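Local coordinates for spindle assembly abnormal protein 6 homolog (Drosophila melanogaster, PDB 5AL7), which forms the central scaffold of the centriole, assembling as homodimers into a cartwheel that sets its ninefold symmetry and is required for centrosome duplication, at residues Asn25-Val30 and Met107-Gln112; Glu31-Phe36 and Ser43-Cys48; Gly114-His119 and Phe140-Ser145. The protein carries 1 engineered substitution. All coordinates share one frame; numbering follows the deposited sequence.

Contact 1 (Asn25-Val30 and Met107-Gln112)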
ATOM      1  N   ASN A  25       6.403  17.728   6.866  1.00 38.53           N
ATOM      2  CA  ASN A  25       6.951  17.568   5.521  1.00 45.66           C
ATOM      3  C   ASN A  25       7.654  18.839   5.076  1.00 51.39           C
ATOM      4  O   ASN A  25       6.993  19.814   4.713  1.00 50.54           O
ATOM      5  CB  ASN A  25       5.856  17.198   4.526  1.00 47.46           C
ATOM      6  CG  ASN A  25       5.806  15.719   4.251  1.00 55.30           C
ATOM      7  OD1 ASN A  25       6.598  15.195   3.471  1.00 75.34           O
ATOM      8  ND2 ASN A  25       4.891  15.029   4.910  1.00 48.11           N
ATOM      9  N   ILE A  26       8.988  18.842   5.108  1.00 49.73           N
ATOM     10  CA  ILE A  26       9.728  20.063   4.795  1.00 39.15           C
ATOM     11  C   ILE A  26       9.660  20.375   3.302  1.00 38.11           C
ATOM     12  O   ILE A  26       9.921  21.509   2.877  1.00 49.40           O
ATOM     13  CB  ILE A  26      11.203  19.980   5.261  1.00 27.46           C
ATOM     14  CG1 ILE A  26      11.951  18.844   4.597  1.00 44.81           C
ATOM     15  CG2 ILE A  26      11.288  19.798   6.754  1.00 31.57           C
ATOM     16  CD1 ILE A  26      13.458  19.059   4.557  1.00 41.94           C
ATOM     17  N   LEU A  27       9.291  19.361   2.521  1.00 31.52           N
ATOM     18  CA  LEU A  27       9.141  19.474   1.074  1.00 28.11           C
ATOM     19  C   LEU A  27       8.187  18.395   0.604  1.00 48.50           C
ATOM     20  O   LEU A  27       8.266  17.260   1.076  1.00 62.27           O
ATOM     21  CB  LEU A  27      10.496  19.330   0.373  1.00 48.46           C
ATOM     22  CG  LEU A  27      10.547  19.525  -1.139  1.00 57.39           C
ATOM     23  CD1 LEU A  27      10.464  21.004  -1.468  1.00 58.09           C
ATOM     24  CD2 LEU A  27      11.806  18.905  -1.723  1.00 69.86           C
ATOM     25  N   PRO A  28       7.261  18.737  -0.301  1.00 51.86           N
ATOM     26  CA  PRO A  28       6.360  17.694  -0.796  1.00 50.30           C
ATOM     27  C   PRO A  28       7.114  16.594  -1.539  1.00 58.91           C
ATOM     28  O   PRO A  28       8.056  16.884  -2.285  1.00 63.20           O
ATOM     29  CB  PRO A  28       5.422  18.456  -1.745  1.00 44.42           C
ATOM     30  CG  PRO A  28       6.169  19.666  -2.128  1.00 57.38           C
ATOM     31  CD  PRO A  28       6.976  20.042  -0.916  1.00 61.62           C
ATOM     32  N   SER A  29       6.702  15.349  -1.304  1.00 71.11           N
ATOM     33  CA  SER A  29       7.310  14.169  -1.918  1.00 74.57           C
ATOM     34  C   SER A  29       7.336  14.302  -3.435  1.00 64.50           C
ATOM     35  O   SER A  29       6.313  14.613  -4.054  1.00 55.50           O
ATOM     36  CB  SER A  29       6.548  12.903  -1.529  1.00 77.70           C
ATOM     37  OG  SER A  29       6.462  12.777  -0.124  1.00 93.05           O
ATOM     38  N   VAL A  30       8.512  14.124  -4.034  1.00 61.72           N
ATOM     39  CA  VAL A  30       8.606  14.306  -5.488  1.00 50.52           C
ATOM     40  C   VAL A  30       9.423  13.237  -6.163  1.00 51.30           C
ATOM     41  O   VAL A  30      10.183  12.532  -5.516  1.00 54.57           O
ATOM     42  CB  VAL A  30       9.221  15.672  -5.879  1.00 42.68           C
ATOM     43  CG1 VAL A  30       8.187  16.781  -5.807  1.00 46.28           C
ATOM     44  CG2 VAL A  30      10.438  15.979  -5.027  1.00 45.40           C
ATOM     45  N   MET A 107      18.160  23.433  -1.927  1.00 39.55           N
ATOM     46  CA  MET A 107      18.958  22.596  -2.800  1.00 36.68           C
ATOM     47  C   MET A 107      18.163  21.435  -3.422  1.00 37.05           C
ATOM     48  O   MET A 107      18.392  21.070  -4.572  1.00 45.23           O
ATOM     49  CB  MET A 107      20.164  22.065  -2.032  1.00 33.06           C
ATOM     50  CG  MET A 107      21.191  23.139  -1.740  1.00 31.14           C
ATOM     51  SD  MET A 107      22.792  22.515  -1.188  1.00 33.81           S
ATOM     52  CE  MET A 107      22.368  21.919   0.448  1.00 48.17           C
ATOM     53  N   LEU A 108      17.216  20.873  -2.684  1.00 38.53           N
ATOM     54  CA  LEU A 108      16.381  19.814  -3.245  1.00 38.93           C
ATOM     55  C   LEU A 108      15.519  20.381  -4.364  1.00 35.99           C
ATOM     56  O   LEU A 108      15.318  19.735  -5.400  1.00 36.10           O
ATOM     57  CB  LEU A 108      15.509  19.162  -2.158  1.00 37.74           C
ATOM     58  CG  LEU A 108      16.234  18.194  -1.214  1.00 31.51           C
ATOM     59  CD1 LEU A 108      15.412  17.829  -0.010  1.00 25.69           C
ATOM     60  CD2 LEU A 108      16.579  16.938  -1.982  1.00 27.54           C
ATOM     61  N   LYS A 109      15.031  21.599  -4.172  1.00 37.80           N
ATOM     62  CA  LYS A 109      14.252  22.240  -5.215  1.00 47.49           C
ATOM     63  C   LYS A 109      15.124  22.515  -6.448  1.00 48.18           C
ATOM     64  O   LYS A 109      14.671  22.333  -7.583  1.00 39.08           O
ATOM     65  CB  LYS A 109      13.628  23.534  -4.697  1.00 56.20           C
ATOM     66  CG  LYS A 109      12.474  23.349  -3.722  1.00 53.78           C
ATOM     67  CD  LYS A 109      12.042  24.711  -3.179  1.00 64.75           C
ATOM     68  CE  LYS A 109      10.837  24.634  -2.246  1.00 59.05           C
ATOM     69  NZ  LYS A 109      10.527  25.983  -1.670  1.00 56.14           N
ATOM     70  N   ASP A 110      16.376  22.928  -6.223  1.00 47.84           N
ATOM     71  CA  ASP A 110      17.323  23.149  -7.324  1.00 39.26           C
ATOM     72  C   ASP A 110      17.621  21.847  -8.068  1.00 44.61           C
ATOM     73  O   ASP A 110      17.833  21.859  -9.282  1.00 52.42           O
ATOM     74  CB  ASP A 110      18.638  23.769  -6.827  1.00 36.86           C
ATOM     75  CG  ASP A 110      18.496  25.247  -6.448  1.00 59.71           C
ATOM     76  OD1 ASP A 110      17.620  25.930  -7.026  1.00 65.43           O
ATOM     77  OD2 ASP A 110      19.284  25.738  -5.603  1.00 62.14           O
ATOM     78  N   CYS A 111      17.631  20.729  -7.348  1.00 26.73           N
ATOM     79  CA  CYS A 111      17.808  19.420  -7.967  1.00 25.78           C
ATOM     80  C   CYS A 111      16.589  19.078  -8.809  1.00 34.25           C
ATOM     81  O   CYS A 111      16.706  18.414  -9.835  1.00 44.60           O
ATOM     82  CB  CYS A 111      18.023  18.340  -6.921  1.00 24.11           C
ATOM     83  SG  CYS A 111      19.638  18.370  -6.185  1.00 43.86           S
ATOM     84  N   GLN A 112      15.415  19.522  -8.374  1.00 42.52           N
ATOM     85  CA  GLN A 112      14.221  19.352  -9.193  1.00 53.76           C
ATOM     86  C   GLN A 112      14.313  20.158 -10.493  1.00 53.40           C
ATOM     87  O   GLN A 112      14.121  19.618 -11.582  1.00 51.33           O
ATOM     88  CB  GLN A 112      12.971  19.759  -8.417  1.00 62.75           C
ATOM     89  CG  GLN A 112      12.427  18.681  -7.504  1.00 73.53           C
ATOM     90  CD  GLN A 112      11.165  19.118  -6.785  1.00 75.80           C
ATOM     91  OE1 GLN A 112      11.187  19.392  -5.585  1.00 82.43           O
ATOM     92  NE2 GLN A 112      10.063  19.218  -7.527  1.00 66.36           N
TER
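Leu-27 reaches helix 97-113 with both branches of its isobutyl fork, and the two branches part between Leu-108 and Lys-109. CD2 settles on CB of Leu-108 at 3.7 Å, where the helix side chain leaves the backbone, while CD1 rests on the aliphatic part of Lys-109, 3.7 Å from CE, the carbon that carries the ammonium group. With its CG trans to the backbone N (chi1 -176°), Leu-27 sends this fork straight at the helix. One turn on from Leu-108, Gln-112 comes to meet the strand from the opposite direction with an extended side chain. Its carboxamide packs against the isopropyl group of Val-30, NE2 lying 3.5 Å from CG1 and OE1 at the same 3.5 Å from CG2. OE1 also lies near Leu-27 CD2, at 3.9 Å, so the amide bridges the two hydrophobic side chains by van der Waals contact alone. The helical bond from Gln-112 N to Leu-108 O (3.0 Å) sets these two residues on one side of the helix. Shortening Leu-27 to alanine removes both methyl branches and is likely to leave a gap against Leu-108 CB and the methylenes of Lys-109. Farther out, Leu-108 also packs on Leu-50 of strand 44-55 and on Phe-140 of strand 136-142, and Val-105 of the same helix covers more of Leu-27. Backbone bonds of Ile-26 to Ala-52 and of Val-30 to Leu-50 tie the bent strand 23-36 to strand 44-55. Helix 97-113 thus packs, through Leu-108, on strands 23-36, 44-55 and 136-142 of the head domain.

Contact 2 (Glu31-Phe36 and Ser43-Cys48)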
ATOM      1  N   GLU A  31       9.218  13.098  -7.468  1.00 39.93           N
ATOM      2  CA  GLU A  31      10.048  12.228  -8.289  1.00 31.34           C
ATOM      3  C   GLU A  31      11.301  12.969  -8.770  1.00 40.57           C
ATOM      4  O   GLU A  31      11.218  14.088  -9.273  1.00 54.65           O
ATOM      5  CB  GLU A  31       9.256  11.706  -9.473  1.00 25.77           C
ATOM      6  CG  GLU A  31       9.917  10.553 -10.190  1.00 33.27           C
ATOM      7  CD  GLU A  31       9.085  10.032 -11.341  1.00 47.28           C
ATOM      8  OE1 GLU A  31       7.856   9.875 -11.162  1.00 58.12           O
ATOM      9  OE2 GLU A  31       9.658   9.788 -12.422  1.00 49.11           O
ATOM     10  N   MET A  32      12.454  12.323  -8.647  1.00 38.64           N
ATOM     11  CA  MET A  32      13.733  12.950  -8.936  1.00 43.52           C
ATOM     12  C   MET A  32      14.661  11.981  -9.646  1.00 48.32           C
ATOM     13  O   MET A  32      14.739  10.825  -9.262  1.00 57.40           O
ATOM     14  CB  MET A  32      14.388  13.394  -7.639  1.00 53.49           C
ATOM     15  CG  MET A  32      13.955  14.739  -7.121  1.00 65.47           C
ATOM     16  SD  MET A  32      15.020  15.149  -5.747  1.00 65.24           S
ATOM     17  CE  MET A  32      16.590  15.058  -6.580  1.00 66.50           C
ATOM     18  N   LEU A  33      15.391  12.449 -10.652  1.00 53.75           N
ATOM     19  CA  LEU A  33      16.377  11.602 -11.321  1.00 44.54           C
ATOM     20  C   LEU A  33      17.671  11.708 -10.511  1.00 37.96           C
ATOM     21  O   LEU A  33      18.191  12.800 -10.302  1.00 49.82           O
ATOM     22  CB  LEU A  33      16.572  12.019 -12.784  1.00 49.16           C
ATOM     23  CG  LEU A  33      17.369  11.086 -13.705  1.00 47.05           C
ATOM     24  CD1 LEU A  33      16.672   9.747 -13.804  1.00 39.28           C
ATOM     25  CD2 LEU A  33      17.507  11.677 -15.083  1.00 41.42           C
ATOM     26  N   VAL A  34      18.128  10.583  -9.980  1.00 29.86           N
ATOM     27  CA  VAL A  34      19.266  10.538  -9.071  1.00 23.80           C
ATOM     28  C   VAL A  34      20.429   9.771  -9.692  1.00 36.01           C
ATOM     29  O   VAL A  34      20.237   8.771 -10.392  1.00 45.76           O
ATOM     30  CB  VAL A  34      18.860   9.897  -7.720  1.00 22.50           C
ATOM     31  CG1 VAL A  34      20.046   9.722  -6.788  1.00 22.36           C
ATOM     32  CG2 VAL A  34      17.774  10.723  -7.061  1.00 26.61           C
ATOM     33  N   ASN A  35      21.634  10.265  -9.455  1.00 25.14           N
ATOM     34  CA  ASN A  35      22.833   9.589  -9.909  1.00 38.18           C
ATOM     35  C   ASN A  35      23.337   8.564  -8.913  1.00 33.52           C
ATOM     36  O   ASN A  35      23.573   8.885  -7.769  1.00 37.87           O
ATOM     37  CB  ASN A  35      23.934  10.621 -10.184  1.00 39.31           C
ATOM     38  CG  ASN A  35      23.742  11.317 -11.499  1.00 46.80           C
ATOM     39  OD1 ASN A  35      24.163  10.819 -12.540  1.00 60.79           O
ATOM     40  ND2 ASN A  35      23.059  12.459 -11.472  1.00 45.83           N
ATOM     41  N   PHE A  36      23.603   7.356  -9.388  1.00 34.60           N
ATOM     42  CA  PHE A  36      24.118   6.279  -8.555  1.00 34.45           C
ATOM     43  C   PHE A  36      25.597   6.040  -8.849  1.00 34.40           C
ATOM     44  O   PHE A  36      25.969   5.520  -9.904  1.00 37.94           O
ATOM     45  CB  PHE A  36      23.288   5.014  -8.765  1.00 35.23           C
ATOM     46  CG  PHE A  36      22.005   4.987  -7.961  1.00 37.18           C
ATOM     47  CD1 PHE A  36      20.979   5.881  -8.222  1.00 40.03           C
ATOM     48  CD2 PHE A  36      21.833   4.073  -6.938  1.00 35.50           C
ATOM     49  CE1 PHE A  36      19.806   5.867  -7.476  1.00 36.34           C
ATOM     50  CE2 PHE A  36      20.658   4.052  -6.195  1.00 38.69           C
ATOM     51  CZ  PHE A  36      19.645   4.952  -6.461  1.00 28.98           C
ATOM     52  N   SER A  43      28.559   4.042 -13.302  1.00 59.82           N
ATOM     53  CA  SER A  43      27.437   4.642 -12.603  1.00 32.33           C
ATOM     54  C   SER A  43      26.093   4.318 -13.234  1.00 37.78           C
ATOM     55  O   SER A  43      26.008   3.527 -14.174  1.00 38.28           O
ATOM     56  CB  SER A  43      27.604   6.154 -12.588  1.00 41.13           C
ATOM     57  OG  SER A  43      28.746   6.519 -11.845  1.00 59.93           O
ATOM     58  N   SER A  44      25.042   4.970 -12.744  1.00 29.77           N
ATOM     59  CA  SER A  44      23.733   4.850 -13.393  1.00 36.93           C
ATOM     60  C   SER A  44      22.828   6.009 -12.989  1.00 43.50           C
ATOM     61  O   SER A  44      23.071   6.643 -11.989  1.00 47.41           O
ATOM     62  CB  SER A  44      23.088   3.490 -13.065  1.00 28.42           C
ATOM     63  OG  SER A  44      22.865   3.305 -11.678  1.00 27.08           O
ATOM     64  N   LYS A  45      21.829   6.340 -13.798  1.00 48.47           N
ATOM     65  CA  LYS A  45      20.872   7.381 -13.417  1.00 27.32           C
ATOM     66  C   LYS A  45      19.494   6.782 -13.320  1.00 29.80           C
ATOM     67  O   LYS A  45      18.976   6.289 -14.310  1.00 36.00           O
ATOM     68  CB  LYS A  45      20.865   8.538 -14.411  1.00 28.66           C
ATOM     69  CG  LYS A  45      21.309   9.850 -13.820  1.00 55.67           C
ATOM     70  CD  LYS A  45      21.235  10.971 -14.830  1.00 65.29           C
ATOM     71  CE  LYS A  45      22.624  11.457 -15.210  1.00 77.46           C
ATOM     72  NZ  LYS A  45      22.561  12.706 -16.003  1.00 86.56           N
ATOM     73  N   ARG A  46      18.907   6.812 -12.125  1.00 35.69           N
ATOM     74  CA  ARG A  46      17.627   6.139 -11.865  1.00 32.52           C
ATOM     75  C   ARG A  46      16.547   7.095 -11.386  1.00 33.21           C
ATOM     76  O   ARG A  46      16.852   8.094 -10.740  1.00 33.46           O
ATOM     77  CB  ARG A  46      17.809   5.032 -10.823  1.00 23.47           C
ATOM     78  CG  ARG A  46      18.936   4.075 -11.131  1.00 24.15           C
ATOM     79  CD  ARG A  46      19.061   3.001 -10.085  1.00 28.80           C
ATOM     80  NE  ARG A  46      20.136   2.081 -10.424  1.00 43.99           N
ATOM     81  CZ  ARG A  46      20.453   1.011  -9.708  1.00 55.50           C
ATOM     82  NH1 ARG A  46      19.783   0.739  -8.600  1.00 68.72           N
ATOM     83  NH2 ARG A  46      21.451   0.226 -10.089  1.00 55.70           N
ATOM     84  N   SER A  47      15.289   6.784 -11.690  1.00 30.62           N
ATOM     85  CA  SER A  47      14.166   7.565 -11.156  1.00 39.58           C
ATOM     86  C   SER A  47      13.844   7.168  -9.726  1.00 44.70           C
ATOM     87  O   SER A  47      13.464   6.020  -9.465  1.00 48.64           O
ATOM     88  CB  SER A  47      12.896   7.400 -11.996  1.00 31.20           C
ATOM     89  OG  SER A  47      12.904   8.245 -13.122  1.00 40.59           O
ATOM     90  N   CYS A  48      13.976   8.131  -8.814  1.00 30.85           N
ATOM     91  CA  CYS A  48      13.697   7.912  -7.403  1.00 23.68           C
ATOM     92  C   CYS A  48      12.553   8.789  -6.916  1.00 27.94           C
ATOM     93  O   CYS A  48      12.089   9.680  -7.618  1.00 25.99           O
ATOM     94  CB  CYS A  48      14.942   8.184  -6.561  1.00 28.14           C
ATOM     95  SG  CYS A  48      16.344   7.086  -6.896  1.00 37.41           S
TER
HETATM   96  O   HOH W   1      10.333   7.082 -14.533  1.00 41.13           O
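The Phe-36 ring carries Arg-46 on one face and Cys-48 at its edge. Arg-46 CD sits over the middle of the ring, 3.9 Å from the centroid, in a CH-pi contact. The extended chain beyond it, crossing the Phe-36 side chain at about a right angle, lays the guanidinium nearly flat on the same face, displaced toward the rim, with planes 16° apart and centres 4.7 Å apart. This is a stacked cation-pi pair. Cys-48 SG approaches near the ring plane, 3.7 Å from CE1, and the carbonyl O of Val-34 also lies in plane at the edge. Cys-48 CB, in turn, meets Val-34 CG2 at 3.8 Å. Beneath these side chains the strands form an antiparallel hairpin ladder, in which Met-32/Cys-48, Val-34/Arg-46 and Phe-36/Ser-44 are hydrogen-bonded pairs. The bond from Val-34 N to Arg-46 O, 2.9 Å long, is almost straight at 177°. On the other face of the ladder, the Leu-33 and Lys-45 side chains cross at about a right angle, CD2 lying 3.8 Å from CD, and the Asn-35 amide runs alongside the Lys-45 chain. At the far end a water weakly bound to Glu-31 OE2 also meets Ser-47 OG, while the other carboxylate oxygen of Glu-31 pairs with Lys-68. Arg-46 NE makes a weak bond to Ser-44 OG, and NH1 forms a salt bridge with Glu-67 of strand 60-67. With NE and NH1 both engaged, the guanidinium is probably restrained from turning off the ring. Arg-73 brings a second positive charge close to Arg-46 NH1, and the Glu-67 carboxylate probably helps to offset the pair.

Contact 3 (Gly114-His119 and Phe140-Ser145). With NO3 (nitrate ion), chain C.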
ATOM      1  N   GLY A 114      16.826  21.274 -11.987  1.00 42.32           N
ATOM      2  CA  GLY A 114      17.974  20.875 -12.776  1.00 40.92           C
ATOM      3  C   GLY A 114      19.208  21.725 -12.528  1.00 47.34           C
ATOM      4  O   GLY A 114      20.292  21.453 -13.074  1.00 32.91           O
ATOM      5  N   LYS A 115      19.048  22.747 -11.690  1.00 46.41           N
ATOM      6  CA  LYS A 115      20.155  23.636 -11.342  1.00 40.11           C
ATOM      7  C   LYS A 115      21.223  22.849 -10.590  1.00 40.84           C
ATOM      8  O   LYS A 115      22.406  23.205 -10.614  1.00 36.86           O
ATOM      9  CB  LYS A 115      19.671  24.812 -10.495  1.00 33.57           C
ATOM     10  CG  LYS A 115      18.502  25.589 -11.087  1.00 47.24           C
ATOM     11  CD  LYS A 115      18.904  26.384 -12.322  1.00 68.69           C
ATOM     12  CE  LYS A 115      17.681  26.914 -13.067  1.00 81.85           C
ATOM     13  NZ  LYS A 115      16.921  25.838 -13.775  1.00 85.26           N
ATOM     14  N   LEU A 116      20.789  21.785  -9.914  1.00 36.13           N
ATOM     15  CA  LEU A 116      21.700  20.903  -9.203  1.00 27.54           C
ATOM     16  C   LEU A 116      21.434  19.448  -9.552  1.00 28.75           C
ATOM     17  O   LEU A 116      20.441  19.113 -10.200  1.00 28.48           O
ATOM     18  CB  LEU A 116      21.582  21.102  -7.698  1.00 37.17           C
ATOM     19  CG  LEU A 116      22.137  22.381  -7.074  1.00 37.67           C
ATOM     20  CD1 LEU A 116      21.885  22.388  -5.555  1.00 27.04           C
ATOM     21  CD2 LEU A 116      23.626  22.534  -7.394  1.00 34.92           C
ATOM     22  N   GLU A 117      22.346  18.583  -9.126  1.00 25.47           N
ATOM     23  CA  GLU A 117      22.209  17.155  -9.335  1.00 24.62           C
ATOM     24  C   GLU A 117      22.331  16.420  -8.011  1.00 26.78           C
ATOM     25  O   GLU A 117      23.214  16.711  -7.220  1.00 29.58           O
ATOM     26  CB  GLU A 117      23.272  16.650 -10.301  1.00 27.17           C
ATOM     27  CG  GLU A 117      23.001  16.990 -11.741  1.00 37.74           C
ATOM     28  CD  GLU A 117      23.769  16.096 -12.681  1.00 56.79           C
ATOM     29  OE1 GLU A 117      24.720  15.430 -12.208  1.00 54.88           O
ATOM     30  OE2 GLU A 117      23.428  16.062 -13.885  1.00 66.75           O
ATOM     31  N   LEU A 118      21.449  15.458  -7.774  1.00 33.16           N
ATOM     32  CA  LEU A 118      21.520  14.660  -6.559  1.00 27.86           C
ATOM     33  C   LEU A 118      22.269  13.361  -6.835  1.00 26.19           C
ATOM     34  O   LEU A 118      21.879  12.580  -7.710  1.00 30.67           O
ATOM     35  CB  LEU A 118      20.123  14.365  -6.034  1.00 20.97           C
ATOM     36  CG  LEU A 118      20.029  13.844  -4.611  1.00 20.21           C
ATOM     37  CD1 LEU A 118      20.223  14.970  -3.618  1.00 22.23           C
ATOM     38  CD2 LEU A 118      18.682  13.185  -4.422  1.00 27.95           C
ATOM     39  N   HIS A 119      23.371  13.163  -6.122  1.00 23.34           N
ATOM     40  CA  HIS A 119      24.192  11.964  -6.257  1.00 29.32           C
ATOM     41  C   HIS A 119      24.083  11.075  -5.022  1.00 34.87           C
ATOM     42  O   HIS A 119      23.898  11.541  -3.907  1.00 40.97           O
ATOM     43  CB  HIS A 119      25.660  12.321  -6.478  1.00 25.07           C
ATOM     44  CG  HIS A 119      25.962  12.857  -7.841  1.00 37.64           C
ATOM     45  ND1 HIS A 119      26.751  12.181  -8.746  1.00 35.24           N
ATOM     46  CD2 HIS A 119      25.609  14.020  -8.442  1.00 46.18           C
ATOM     47  CE1 HIS A 119      26.860  12.897  -9.852  1.00 30.67           C
ATOM     48  NE2 HIS A 119      26.184  14.020  -9.692  1.00 40.30           N
ATOM     49  N   PHE A 140      24.922  16.874  -3.039  1.00 35.29           N
ATOM     50  CA  PHE A 140      24.312  17.896  -3.867  1.00 31.66           C
ATOM     51  C   PHE A 140      25.416  18.500  -4.725  1.00 37.35           C
ATOM     52  O   PHE A 140      26.241  19.269  -4.218  1.00 40.60           O
ATOM     53  CB  PHE A 140      23.642  18.952  -3.000  1.00 23.48           C
ATOM     54  CG  PHE A 140      22.503  18.429  -2.186  1.00 22.77           C
ATOM     55  CD1 PHE A 140      22.737  17.647  -1.060  1.00 22.32           C
ATOM     56  CD2 PHE A 140      21.192  18.737  -2.527  1.00 25.32           C
ATOM     57  CE1 PHE A 140      21.684  17.155  -0.304  1.00 21.85           C
ATOM     58  CE2 PHE A 140      20.132  18.256  -1.779  1.00 24.31           C
ATOM     59  CZ  PHE A 140      20.377  17.462  -0.665  1.00 21.82           C
ATOM     60  N   VAL A 141      25.453  18.118  -6.004  1.00 30.67           N
ATOM     61  CA  VAL A 141      26.540  18.488  -6.907  1.00 25.24           C
ATOM     62  C   VAL A 141      26.121  19.515  -7.959  1.00 37.21           C
ATOM     63  O   VAL A 141      25.088  19.359  -8.600  1.00 49.31           O
ATOM     64  CB  VAL A 141      27.108  17.250  -7.614  1.00 25.11           C
ATOM     65  CG1 VAL A 141      28.261  17.637  -8.482  1.00 38.92           C
ATOM     66  CG2 VAL A 141      27.565  16.218  -6.593  1.00 24.40           C
ATOM     67  N   GLU A 142      26.919  20.576  -8.095  1.00 34.69           N
ATOM     68  CA  GLU A 142      26.776  21.608  -9.130  1.00 41.39           C
ATOM     69  C   GLU A 142      27.711  21.315 -10.297  1.00 40.51           C
ATOM     70  O   GLU A 142      28.933  21.310 -10.134  1.00 38.09           O
ATOM     71  CB  GLU A 142      27.092  22.994  -8.566  1.00 30.23           C
ATOM     72  CG  GLU A 142      26.778  24.161  -9.504  1.00 32.04           C
ATOM     73  CD  GLU A 142      27.480  25.464  -9.098  1.00 45.10           C
ATOM     74  OE1 GLU A 142      27.747  25.660  -7.896  1.00 33.23           O
ATOM     75  OE2 GLU A 142      27.747  26.307  -9.983  1.00 59.86           O
ATOM     76  N   ILE A 143      27.138  21.058 -11.468  1.00 34.92           N
ATOM     77  CA  ILE A 143      27.949  20.788 -12.649  1.00 36.99           C
ATOM     78  C   ILE A 143      28.506  22.092 -13.170  1.00 36.67           C
ATOM     79  O   ILE A 143      27.749  23.035 -13.398  1.00 34.62           O
ATOM     80  CB  ILE A 143      27.156  20.081 -13.772  1.00 39.87           C
ATOM     81  CG1 ILE A 143      26.434  18.840 -13.223  1.00 42.21           C
ATOM     82  CG2 ILE A 143      28.066  19.774 -14.979  1.00 33.66           C
ATOM     83  CD1 ILE A 143      27.346  17.829 -12.529  1.00 29.28           C
ATOM     84  N   ARG A 144      29.827  22.146 -13.330  1.00 38.17           N
ATOM     85  CA  ARG A 144      30.513  23.359 -13.743  1.00 36.59           C
ATOM     86  C   ARG A 144      31.446  23.134 -14.937  1.00 44.81           C
ATOM     87  O   ARG A 144      31.779  21.996 -15.266  1.00 37.84           O
ATOM     88  CB  ARG A 144      31.291  23.923 -12.558  1.00 36.43           C
ATOM     89  CG  ARG A 144      30.392  24.475 -11.466  1.00 35.51           C
ATOM     90  CD  ARG A 144      31.184  25.048 -10.306  1.00 40.42           C
ATOM     91  NE  ARG A 144      32.152  26.049 -10.751  1.00 47.00           N
ATOM     92  CZ  ARG A 144      31.875  27.339 -10.900  1.00 39.48           C
ATOM     93  NH1 ARG A 144      30.651  27.782 -10.664  1.00 39.21           N
ATOM     94  NH2 ARG A 144      32.815  28.178 -11.310  1.00 41.95           N
ATOM     95  N   SER A 145      31.864  24.227 -15.576  1.00 47.06           N
ATOM     96  CA  SER A 145      32.730  24.163 -16.756  1.00 42.48           C
ATOM     97  C   SER A 145      34.202  24.175 -16.374  1.00 43.06           C
ATOM     98  O   SER A 145      35.060  24.056 -17.241  1.00 48.59           O
ATOM     99  CB  SER A 145      32.428  25.297 -17.746  1.00 44.95           C
ATOM    100  OG  SER A 145      32.650  26.569 -17.175  1.00 54.56           O
TER
HETATM  101  N   NO3 C 500      31.644  31.152 -11.139  1.00102.19           N
HETATM  102  O1  NO3 C 500      32.122  31.345 -12.297  1.00 95.46           O
HETATM  103  O2  NO3 C 500      32.415  31.119 -10.129  1.00105.23           O
HETATM  104  O3  NO3 C 500      30.393  30.993 -10.985  1.00 95.41           O
HETATM  105  O   HOH W   2      23.831  21.228 -11.997  1.00 34.27           O
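Val-141, Phe-140 and Leu-116 bury the most surface where strands 117-122 and 136-142 run antiparallel, as successive strands of the sheet in the SAS-6 N-terminal head domain, grouped in the same clan as the XRCC4 N-terminal domain. Val-141 is paired with Glu-117 through two backbone bonds, and the one from Val-141 N to Glu-117 O is 2.9 Å long. On the face of this pair, Val-141 CG2 lies 3.5 Å from His-119 CD2, crossing that side chain at about a right angle. The imidazole is steadied by the bond from NE2, which donates to Glu-117 OE1, lying 28° out of the imidazole plane; the same carboxylate rests on Ile-143 CD1. Phe-140 points to the other face, where Leu-118 lies beside it with CG anti to the backbone N (chi1 -166°), which brings CD1 over the ring, 3.9 Å from the centroid, as a CH-pi contact. Met-107 and Leu-108 of helix 97-113 also pack on this ring, burying it between helix and sheet. Leu-116, just ahead of the strand, reaches across with CD2 to Glu-142 CB at 3.7 Å. Glu-142 is held at its tip by His-151 through OE1, and OE2 forms a weak salt bridge with Arg-144 NH1. The guanidinium pairs through NH2 with the engineered Asp-146, and NH1 also donates a weak hydrogen bond, 3.2 Å long, to O3 of a nitrate probably derived from the crystallisation liquor.

Overall arrangement
All three contacts belong to the N-terminal head domain and meet around strand 23-36. Contacts 1 and 2 use successive parts of it, and contact 3 supplies its neighbour, strand 117-122, joined by the probable hydrogen bond from Asn-35 N to Leu-118 O (2.9 Å). Contact 1 is helix-on-sheet packing of side chains, whereas contacts 2 and 3 are strand pairs built on backbone bonds. Each is only partly buried: the hydrophobic sides face inward, where Met-32 CE meets Cys-111 CB and Cys-111 SG meets Leu-116 CB, while the charged side chains are partly or fully exposed. Cation-pi stacking appears in contact 2; contact 3 has instead a histidine-carboxylate bond and an arginine in a weak ion pair with Glu-142.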